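Local coordinates for protein mannitol dehydrogenase (Pseudomonas fluorescens, PDB 1LJ8) that probably catalyses the NAD-dependent oxidation of mannitol at its second carbon, as a long-chain dehydrogenase with a Rossmann domain for the cofactor, at residues M1-T9 with A77-L85; P383-I394 with I454-F465. One frame throughout, in Å; residues are numbered along the deposited sequence.

In the fold
Contact 1 and contact 2 lie on opposite sides of the chain's centre, their own centres about 47 Å apart, and share no helix or strand. Contact 1 (1-9 with 77-85) is partly buried: the N-terminal segment lies on a turn of the Rossmann domain, and lysine, glutamine and aspartate side chains flank a leucine cluster, with two direct hydrogen bonds and two bridging waters. Contact 2 (383-394 with 454-465) is buried in the helical C-terminal domain. Isoleucine, valine, proline and phenylalanine do the work there, no direct hydrogen bond crosses, and one water serves three polar atoms. The buried areas are nearly equal, 474 and 472 Å², yet the first mixes polar bonds with leucines, and the second is largely apolar.

Contact 1: M1-T9 with A77-L85; sequences MKLNKQNLT and AGQDYLFTL
In the Rossmann domain, a Schellman motif ends helix 69-77 and the chain turns into strand 83-87; against this turn lies the N-terminal segment 1-9, where Lys5 N donates to Asp80 OD2 at 2.8 Å and 166°. The bond uses the anti lone pair of the carboxylate oxygen, and a water joins the same oxygen to Gln6 N, so one acid serves two successive amides. Asp80 is the C-prime residue with positive phi, and the aliphatic part of Lys5 crosses its side chain at a slant, CD 3.5 Å from Asp80 CB.

Deeper in, Leu3 suits a buried place: with CG anti to its own N (chi1 174°), CD2 reaches Phe83 CA at 3.5 Å and also touches Leu82 CB and Thr84 OG1, a hydroxyl hydrogen-bonded to Asp252. Leu8 CD2 meets Leu82 CD1, extending that small apolar patch. Leu3 O has no hydrogen-bond partner and rests 3.0 Å from Gln79 CG.

Gln79 is gripped at both ends of its amide. NE2 donates to Leu82 O, within its own turn, and to Asp252, while OE1 accepts from Ala253 N as well as from Lys2, whose long side chain crosses that of Gln79 at about a right angle. Lys2 NZ sits 2.8 Å from Gln79 OE1, in the carbonyl plane and on a lone pair.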
loop_
_atom_site.group_PDB
_atom_site.type_symbol
_atom_site.label_atom_id
_atom_site.label_comp_id
_atom_site.label_asym_id
_atom_site.label_seq_id
_atom_site.Cartn_x
_atom_site.Cartn_y
_atom_site.Cartn_z
HETATM N N MSE A 1 -9.636 -24.319 -17.492
HETATM C CA MSE A 1 -8.916 -23.755 -18.681
HETATM C C MSE A 1 -7.807 -22.760 -18.295
HETATM O O MSE A 1 -8.092 -21.744 -17.636
HETATM C CB MSE A 1 -9.884 -23.031 -19.605
HETATM C CG MSE A 1 -9.215 -22.545 -20.899
HETATM SE SE MSE A 1 -8.771 -24.090 -22.133
HETATM C CE MSE A 1 -10.616 -24.623 -22.495
ATOM N N LYS A 2 -6.575 -23.011 -18.756
ATOM C CA LYS A 2 -5.441 -22.112 -18.465
ATOM C C LYS A 2 -5.621 -20.749 -19.133
ATOM O O LYS A 2 -5.942 -20.660 -20.325
ATOM C CB LYS A 2 -4.114 -22.737 -18.941
ATOM C CG LYS A 2 -2.876 -21.798 -18.897
ATOM C CD LYS A 2 -2.521 -21.358 -17.460
ATOM C CE LYS A 2 -1.127 -20.702 -17.373
ATOM N NZ LYS A 2 -0.812 -20.253 -15.957
ATOM N N LEU A 3 -5.462 -19.684 -18.344
ATOM C CA LEU A 3 -5.560 -18.349 -18.914
ATOM C C LEU A 3 -4.317 -18.015 -19.739
ATOM O O LEU A 3 -3.183 -18.035 -19.235
ATOM C CB LEU A 3 -5.721 -17.281 -17.794
ATOM C CG LEU A 3 -5.683 -15.837 -18.356
ATOM C CD1 LEU A 3 -6.792 -15.605 -19.418
ATOM C CD2 LEU A 3 -5.866 -14.811 -17.151
ATOM N N ASN A 4 -4.545 -17.736 -21.026
ATOM C CA ASN A 4 -3.513 -17.275 -21.928
ATOM C C ASN A 4 -4.168 -16.739 -23.208
ATOM O O ASN A 4 -5.400 -16.801 -23.387
ATOM C CB ASN A 4 -2.453 -18.348 -22.210
ATOM C CG ASN A 4 -3.017 -19.585 -22.878
ATOM O OD1 ASN A 4 -3.934 -19.521 -23.678
ATOM N ND2 ASN A 4 -2.456 -20.733 -22.520
ATOM N N LYS A 5 -3.384 -16.177 -24.095
ATOM C CA LYS A 5 -4.008 -15.628 -25.298
ATOM C C LYS A 5 -4.651 -16.686 -26.147
ATOM O O LYS A 5 -5.687 -16.449 -26.784
ATOM C CB LYS A 5 -2.992 -14.846 -26.110
ATOM C CG LYS A 5 -2.725 -13.480 -25.483
ATOM C CD LYS A 5 -1.577 -12.781 -26.184
ATOM C CE LYS A 5 -2.011 -12.300 -27.558
ATOM N NZ LYS A 5 -0.857 -11.657 -28.274
ATOM N N GLN A 6 -4.039 -17.863 -26.166
ATOM C CA GLN A 6 -4.564 -18.957 -26.963
ATOM C C GLN A 6 -5.954 -19.370 -26.517
ATOM O O GLN A 6 -6.802 -19.677 -27.359
ATOM C CB GLN A 6 -3.622 -20.160 -26.897
ATOM C CG GLN A 6 -3.780 -21.134 -28.052
ATOM C CD GLN A 6 -3.550 -20.496 -29.446
ATOM O OE1 GLN A 6 -2.699 -19.603 -29.632
ATOM N NE2 GLN A 6 -4.338 -20.957 -30.434
ATOM N N ASN A 7 -6.211 -19.325 -25.199
ATOM C CA ASN A 7 -7.480 -19.772 -24.656
ATOM C C ASN A 7 -8.457 -18.685 -24.312
ATOM O O ASN A 7 -9.564 -18.959 -23.830
ATOM C CB ASN A 7 -7.248 -20.592 -23.377
ATOM C CG ASN A 7 -6.386 -21.816 -23.612
ATOM O OD1 ASN A 7 -6.325 -22.359 -24.756
ATOM N ND2 ASN A 7 -5.743 -22.294 -22.551
ATOM N N LEU A 8 -8.059 -17.449 -24.570
ATOM C CA LEU A 8 -8.881 -16.304 -24.186
ATOM C C LEU A 8 -10.339 -16.388 -24.644
ATOM O O LEU A 8 -11.236 -15.929 -23.941
ATOM C CB LEU A 8 -8.207 -15.033 -24.687
ATOM C CG LEU A 8 -8.710 -13.674 -24.166
ATOM C CD1 LEU A 8 -8.684 -13.625 -22.608
ATOM C CD2 LEU A 8 -7.795 -12.586 -24.768
ATOM N N THR A 9 -10.592 -16.983 -25.811
ATOM C CA THR A 9 -11.971 -17.056 -26.279
ATOM C C THR A 9 -12.670 -18.343 -25.857
ATOM O O THR A 9 -13.821 -18.598 -26.233
ATOM C CB THR A 9 -12.045 -16.910 -27.846
ATOM O OG1 THR A 9 -11.441 -18.041 -28.480
ATOM C CG2 THR A 9 -11.333 -15.638 -28.280
ATOM N N ALA A 77 4.112 -13.988 -17.407
ATOM C CA ALA A 77 4.636 -14.306 -18.746
ATOM C C ALA A 77 4.039 -15.605 -19.259
ATOM O O ALA A 77 3.809 -15.744 -20.461
ATOM C CB ALA A 77 6.148 -14.403 -18.727
ATOM N N GLY A 78 3.772 -16.551 -18.358
ATOM C CA GLY A 78 3.182 -17.812 -18.798
ATOM C C GLY A 78 1.727 -17.658 -19.232
ATOM O O GLY A 78 1.105 -18.595 -19.754
ATOM N N GLN A 79 1.176 -16.462 -19.038
ATOM C CA GLN A 79 -0.209 -16.161 -19.421
ATOM C C GLN A 79 -0.246 -15.010 -20.466
ATOM O O GLN A 79 -1.303 -14.412 -20.709
ATOM C CB GLN A 79 -1.048 -15.784 -18.170
ATOM C CG GLN A 79 -1.120 -16.990 -17.270
ATOM C CD GLN A 79 -1.903 -16.835 -15.968
ATOM O OE1 GLN A 79 -2.078 -17.823 -15.272
ATOM N NE2 GLN A 79 -2.360 -15.609 -15.632
ATOM N N ASP A 80 0.902 -14.735 -21.089
ATOM C CA ASP A 80 1.011 -13.682 -22.109
ATOM C C ASP A 80 0.665 -12.328 -21.462
ATOM O O ASP A 80 0.166 -11.406 -22.107
ATOM C CB ASP A 80 0.059 -13.982 -23.282
ATOM C CG ASP A 80 0.369 -15.302 -23.970
ATOM O OD1 ASP A 80 1.560 -15.502 -24.342
ATOM O OD2 ASP A 80 -0.571 -16.135 -24.117
ATOM N N TYR A 81 0.966 -12.241 -20.178
ATOM C CA TYR A 81 0.741 -11.057 -19.348
ATOM C C TYR A 81 -0.722 -10.741 -19.049
ATOM O O TYR A 81 -1.042 -9.711 -18.444
ATOM C CB TYR A 81 1.512 -9.838 -19.883
ATOM C CG TYR A 81 2.987 -9.982 -19.555
ATOM C CD1 TYR A 81 3.872 -10.549 -20.469
ATOM C CD2 TYR A 81 3.470 -9.684 -18.267
ATOM C CE1 TYR A 81 5.215 -10.845 -20.088
ATOM C CE2 TYR A 81 4.796 -9.964 -17.903
ATOM C CZ TYR A 81 5.655 -10.556 -18.819
ATOM O OH TYR A 81 6.948 -10.907 -18.419
ATOM N N LEU A 82 -1.600 -11.689 -19.367
ATOM C CA LEU A 82 -3.022 -11.543 -19.007
ATOM C C LEU A 82 -3.215 -12.067 -17.544
ATOM O O LEU A 82 -2.476 -12.930 -17.095
ATOM C CB LEU A 82 -3.908 -12.407 -19.937
ATOM C CG LEU A 82 -3.886 -12.059 -21.432
ATOM C CD1 LEU A 82 -4.679 -13.108 -22.240
ATOM C CD2 LEU A 82 -4.458 -10.676 -21.643
ATOM N N PHE A 83 -4.195 -11.535 -16.801
ATOM C CA PHE A 83 -4.474 -12.045 -15.463
ATOM C C PHE A 83 -5.939 -11.753 -15.206
ATOM O O PHE A 83 -6.506 -10.850 -15.840
ATOM C CB PHE A 83 -3.575 -11.415 -14.376
ATOM C CG PHE A 83 -3.701 -9.920 -14.242
ATOM C CD1 PHE A 83 -4.639 -9.372 -13.344
ATOM C CD2 PHE A 83 -2.925 -9.074 -15.023
ATOM C CE1 PHE A 83 -4.800 -7.976 -13.238
ATOM C CE2 PHE A 83 -3.065 -7.669 -14.935
ATOM C CZ PHE A 83 -4.017 -7.107 -14.035
ATOM N N THR A 84 -6.523 -12.502 -14.279
ATOM C CA THR A 84 -7.934 -12.343 -13.961
ATOM C C THR A 84 -8.106 -11.413 -12.757
ATOM O O THR A 84 -7.425 -11.571 -11.721
ATOM C CB THR A 84 -8.579 -13.710 -13.557
ATOM O OG1 THR A 84 -8.216 -14.733 -14.521
ATOM C CG2 THR A 84 -10.095 -13.606 -13.515
ATOM N N LEU A 85 -9.040 -10.485 -12.896
ATOM C CA LEU A 85 -9.434 -9.611 -11.797
ATOM C C LEU A 85 -10.719 -10.292 -11.285
ATOM O O LEU A 85 -11.706 -10.411 -12.023
ATOM C CB LEU A 85 -9.709 -8.214 -12.293
ATOM C CG LEU A 85 -10.062 -7.300 -11.094
ATOM C CD1 LEU A 85 -9.341 -5.979 -11.195
ATOM C CD2 LEU A 85 -11.540 -7.104 -11.091
HETATM O O HOH W 1 0.128 -20.959 -20.769
HETATM O O HOH W 2 -1.105 -18.171 -25.624
#

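Contact 2: P383-I394 with I454-F465; sequences PKFTVPTINRLI and IFGTAIPNSPEF
Ile390 and Ile394, one helical turn apart on helix 387-396, press against Ile459 and Phe465. The two isoleucines share a conformation, CG1 anti to the carbonyl carbon (chi1 -70° and -72°) and the chain extended to CD1, but touch with different branches. In Ile390 it is CG2 that leads, meeting Ile459 CG1 at a tight 3.5 Å and Phe465 CE1 at 3.6 Å. In Ile394 the end methyl does the work, CD1 lying 3.9 Å from Ser462 CB and close to Ala458, Ile459 CA and Phe465 CB. Ile459 CG1 stands over the centre of the Phe465 ring, 4.2 Å above its plane. With an alanine in place of Ile390, Ile459 CG1 and the CE1 side of the Phe465 ring would probably lose their packing partner, opening a gap between them and helix 387-396.

One turn earlier in the helix, Val387 splits its methyls: CG1 faces Ile459 CD1 at 4.0 Å, while CG2 touches Phe455 CD2 and Ile454 O. Pro383 CB lies on that same carbonyl. One water joins three polar atoms, donating to Asn391 OD1 (2.7 Å) and Phe455 O and accepting from Ile459 N; Asn391 thus suits the margin, where Ala458 is small enough to sit beside its amide. Ser462, the N-cap of helix 463-488, accepts from Phe465 N through OG. Branched and aromatic side chains thus join helices 378-385 and 387-396 to the end of helix 452-455, the start of helix 463-488 and their connection, in keeping with the helical C-terminal domain of this dehydrogenase family.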
loop_
_atom_site.group_PDB
_atom_site.type_symbol
_atom_site.label_atom_id
_atom_site.label_comp_id
_atom_site.label_asym_id
_atom_site.label_seq_id
_atom_site.Cartn_x
_atom_site.Cartn_y
_atom_site.Cartn_z
ATOM N N PRO A 383 4.300 4.636 11.506
ATOM C CA PRO A 383 4.521 6.086 11.350
ATOM C C PRO A 383 3.622 6.752 10.319
ATOM O O PRO A 383 3.476 7.975 10.334
ATOM C CB PRO A 383 6.036 6.194 10.982
ATOM C CG PRO A 383 6.331 4.826 10.314
ATOM C CD PRO A 383 5.528 3.856 11.219
ATOM N N LYS A 384 3.031 5.963 9.414
ATOM C CA LYS A 384 2.113 6.532 8.434
ATOM C C LYS A 384 0.665 6.519 8.895
ATOM O O LYS A 384 -0.059 7.490 8.687
ATOM C CB LYS A 384 2.147 5.739 7.113
ATOM C CG LYS A 384 3.165 6.229 6.124
ATOM C CD LYS A 384 4.565 6.057 6.622
ATOM C CE LYS A 384 5.561 6.595 5.577
ATOM N NZ LYS A 384 6.941 6.635 6.112
ATOM N N PHE A 385 0.257 5.409 9.515
ATOM C CA PHE A 385 -1.156 5.195 9.835
ATOM C C PHE A 385 -1.649 5.556 11.211
ATOM O O PHE A 385 -2.848 5.876 11.354
ATOM C CB PHE A 385 -1.549 3.700 9.692
ATOM C CG PHE A 385 -1.265 3.073 8.339
ATOM C CD1 PHE A 385 -1.391 1.674 8.188
ATOM C CD2 PHE A 385 -0.910 3.846 7.202
ATOM C CE1 PHE A 385 -1.166 1.055 6.909
ATOM C CE2 PHE A 385 -0.676 3.232 5.926
ATOM C CZ PHE A 385 -0.809 1.844 5.784
ATOM N N THR A 386 -0.748 5.484 12.194
ATOM C CA THR A 386 -1.145 5.597 13.602
ATOM C C THR A 386 -0.406 6.645 14.428
ATOM O O THR A 386 -1.001 7.369 15.223
ATOM C CB THR A 386 -0.945 4.215 14.233
ATOM O OG1 THR A 386 -1.667 3.257 13.441
ATOM C CG2 THR A 386 -1.382 4.191 15.726
ATOM N N VAL A 387 0.910 6.725 14.242
ATOM C CA VAL A 387 1.648 7.696 15.006
ATOM C C VAL A 387 1.175 9.149 14.824
ATOM O O VAL A 387 1.172 9.899 15.796
ATOM C CB VAL A 387 3.177 7.553 14.746
ATOM C CG1 VAL A 387 3.950 8.640 15.495
ATOM C CG2 VAL A 387 3.656 6.177 15.242
ATOM N N PRO A 388 0.778 9.576 13.605
ATOM C CA PRO A 388 0.320 10.985 13.481
ATOM C C PRO A 388 -0.879 11.267 14.404
ATOM O O PRO A 388 -0.963 12.326 15.076
ATOM C CB PRO A 388 -0.029 11.100 11.997
ATOM C CG PRO A 388 1.045 10.243 11.368
ATOM C CD PRO A 388 0.990 8.990 12.259
ATOM N N THR A 389 -1.773 10.292 14.475
ATOM C CA THR A 389 -2.939 10.398 15.353
ATOM C C THR A 389 -2.470 10.439 16.813
ATOM O O THR A 389 -2.927 11.293 17.586
ATOM C CB THR A 389 -3.916 9.182 15.127
ATOM O OG1 THR A 389 -4.495 9.314 13.819
ATOM C CG2 THR A 389 -5.024 9.136 16.204
ATOM N N ILE A 390 -1.592 9.503 17.213
ATOM C CA ILE A 390 -1.088 9.482 18.587
ATOM C C ILE A 390 -0.430 10.821 18.936
ATOM O O ILE A 390 -0.662 11.371 20.021
ATOM C CB ILE A 390 -0.044 8.358 18.800
ATOM C CG1 ILE A 390 -0.770 6.997 18.752
ATOM C CG2 ILE A 390 0.659 8.498 20.185
ATOM C CD1 ILE A 390 0.191 5.816 18.665
ATOM N N ASN A 391 0.401 11.331 18.037
ATOM C CA ASN A 391 1.086 12.599 18.354
ATOM C C ASN A 391 0.102 13.727 18.616
ATOM O O ASN A 391 0.337 14.614 19.455
ATOM C CB ASN A 391 2.014 13.040 17.203
ATOM C CG ASN A 391 3.256 12.178 17.089
ATOM O OD1 ASN A 391 3.602 11.435 18.023
ATOM N ND2 ASN A 391 3.929 12.250 15.924
ATOM N N ARG A 392 -0.973 13.740 17.856
ATOM C CA ARG A 392 -1.971 14.792 18.036
ATOM C C ARG A 392 -2.656 14.599 19.395
ATOM O O ARG A 392 -2.950 15.555 20.111
ATOM C CB ARG A 392 -2.988 14.737 16.875
ATOM C CG ARG A 392 -4.233 15.628 17.038
ATOM C CD ARG A 392 -3.830 17.140 17.101
ATOM N NE ARG A 392 -5.035 17.956 16.932
ATOM C CZ ARG A 392 -5.539 18.298 15.738
ATOM N NH1 ARG A 392 -4.939 17.919 14.615
ATOM N NH2 ARG A 392 -6.687 18.974 15.680
ATOM N N LEU A 393 -2.932 13.356 19.769
ATOM C CA LEU A 393 -3.571 13.141 21.067
ATOM C C LEU A 393 -2.642 13.594 22.194
ATOM O O LEU A 393 -3.083 14.221 23.167
ATOM C CB LEU A 393 -3.927 11.661 21.271
ATOM C CG LEU A 393 -4.870 11.041 20.212
ATOM C CD1 LEU A 393 -5.102 9.528 20.463
ATOM C CD2 LEU A 393 -6.210 11.786 20.267
ATOM N N ILE A 394 -1.350 13.321 22.042
ATOM C CA ILE A 394 -0.373 13.721 23.055
ATOM C C ILE A 394 -0.330 15.255 23.118
ATOM O O ILE A 394 -0.450 15.833 24.196
ATOM C CB ILE A 394 1.028 13.158 22.731
ATOM C CG1 ILE A 394 1.034 11.635 22.989
ATOM C CG2 ILE A 394 2.121 13.874 23.628
ATOM C CD1 ILE A 394 2.304 10.956 22.411
ATOM N N ILE A 454 10.233 4.729 13.761
ATOM C CA ILE A 454 8.918 4.085 13.811
ATOM C C ILE A 454 7.986 4.971 14.638
ATOM O O ILE A 454 6.899 5.331 14.178
ATOM C CB ILE A 454 8.941 2.666 14.492
ATOM C CG1 ILE A 454 9.863 1.718 13.710
ATOM C CG2 ILE A 454 7.502 2.066 14.558
ATOM C CD1 ILE A 454 10.000 0.301 14.356
ATOM N N PHE A 455 8.416 5.359 15.841
ATOM C CA PHE A 455 7.512 6.093 16.721
ATOM C C PHE A 455 7.712 7.573 16.957
ATOM O O PHE A 455 6.919 8.183 17.668
ATOM C CB PHE A 455 7.428 5.398 18.099
ATOM C CG PHE A 455 6.913 3.975 18.022
ATOM C CD1 PHE A 455 7.799 2.881 18.139
ATOM C CD2 PHE A 455 5.563 3.727 17.779
ATOM C CE1 PHE A 455 7.336 1.566 18.011
ATOM C CE2 PHE A 455 5.084 2.394 17.645
ATOM C CZ PHE A 455 5.963 1.321 17.762
ATOM N N GLY A 456 8.762 8.146 16.391
ATOM C CA GLY A 456 8.964 9.571 16.580
ATOM C C GLY A 456 9.453 9.948 17.954
ATOM O O GLY A 456 9.860 9.078 18.722
ATOM N N THR A 457 9.408 11.245 18.279
ATOM C CA THR A 457 9.956 11.713 19.552
ATOM C C THR A 457 8.962 12.130 20.628
ATOM O O THR A 457 9.366 12.361 21.766
ATOM C CB THR A 457 10.925 12.899 19.323
ATOM O OG1 THR A 457 10.236 13.944 18.634
ATOM C CG2 THR A 457 12.130 12.450 18.489
ATOM N N ALA A 458 7.687 12.232 20.290
ATOM C CA ALA A 458 6.661 12.597 21.280
ATOM C C ALA A 458 6.303 11.390 22.142
ATOM O O ALA A 458 6.298 11.482 23.368
ATOM C CB ALA A 458 5.401 13.117 20.598
ATOM N N ILE A 459 6.016 10.268 21.488
ATOM C CA ILE A 459 5.647 9.019 22.176
ATOM C C ILE A 459 6.600 8.592 23.323
ATOM O O ILE A 459 6.165 8.403 24.453
ATOM C CB ILE A 459 5.477 7.880 21.102
ATOM C CG1 ILE A 459 4.062 7.968 20.491
ATOM C CG2 ILE A 459 5.705 6.477 21.687
ATOM C CD1 ILE A 459 3.948 7.142 19.175
ATOM N N PRO A 460 7.907 8.447 23.053
ATOM C CA PRO A 460 8.819 8.040 24.137
ATOM C C PRO A 460 8.973 9.068 25.245
ATOM O O PRO A 460 9.353 8.737 26.337
ATOM C CB PRO A 460 10.148 7.802 23.406
ATOM C CG PRO A 460 10.050 8.725 22.223
ATOM C CD PRO A 460 8.615 8.487 21.769
ATOM N N ASN A 461 8.669 10.317 24.955
ATOM C CA ASN A 461 8.812 11.381 25.944
ATOM C C ASN A 461 7.503 11.755 26.620
ATOM O O ASN A 461 7.435 12.735 27.395
ATOM C CB ASN A 461 9.467 12.588 25.256
ATOM C CG ASN A 461 10.929 12.306 24.921
ATOM O OD1 ASN A 461 11.734 12.175 25.831
ATOM N ND2 ASN A 461 11.265 12.160 23.625
ATOM N N SER A 462 6.458 10.974 26.336
ATOM C CA SER A 462 5.142 11.219 26.912
ATOM C C SER A 462 4.834 10.270 28.085
ATOM O O SER A 462 4.561 9.082 27.890
ATOM C CB SER A 462 4.076 11.067 25.834
ATOM O OG SER A 462 2.784 11.089 26.409
ATOM N N PRO A 463 4.874 10.780 29.325
ATOM C CA PRO A 463 4.577 9.902 30.474
ATOM C C PRO A 463 3.184 9.295 30.372
ATOM O O PRO A 463 2.969 8.126 30.732
ATOM C CB PRO A 463 4.690 10.848 31.688
ATOM C CG PRO A 463 5.761 11.848 31.234
ATOM C CD PRO A 463 5.385 12.105 29.761
ATOM N N GLU A 464 2.231 10.104 29.909
ATOM C CA GLU A 464 0.855 9.669 29.739
ATOM C C GLU A 464 0.786 8.491 28.745
ATOM O O GLU A 464 0.148 7.479 28.994
ATOM C CB GLU A 464 -0.009 10.781 29.129
ATOM C CG GLU A 464 -0.427 11.935 30.071
ATOM C CD GLU A 464 0.704 12.863 30.492
ATOM O OE1 GLU A 464 0.416 13.628 31.444
ATOM O OE2 GLU A 464 1.833 12.869 29.914
ATOM N N PHE A 465 1.446 8.643 27.613
ATOM C CA PHE A 465 1.343 7.577 26.609
ATOM C C PHE A 465 2.088 6.338 27.070
ATOM O O PHE A 465 1.610 5.203 26.913
ATOM C CB PHE A 465 1.921 8.027 25.256
ATOM C CG PHE A 465 1.830 6.943 24.210
ATOM C CD1 PHE A 465 0.680 6.827 23.429
ATOM C CD2 PHE A 465 2.838 6.002 24.083
ATOM C CE1 PHE A 465 0.528 5.767 22.523
ATOM C CE2 PHE A 465 2.719 4.925 23.173
ATOM C CZ PHE A 465 1.567 4.813 22.402
HETATM O O HOH W 3 6.061 10.491 18.567
#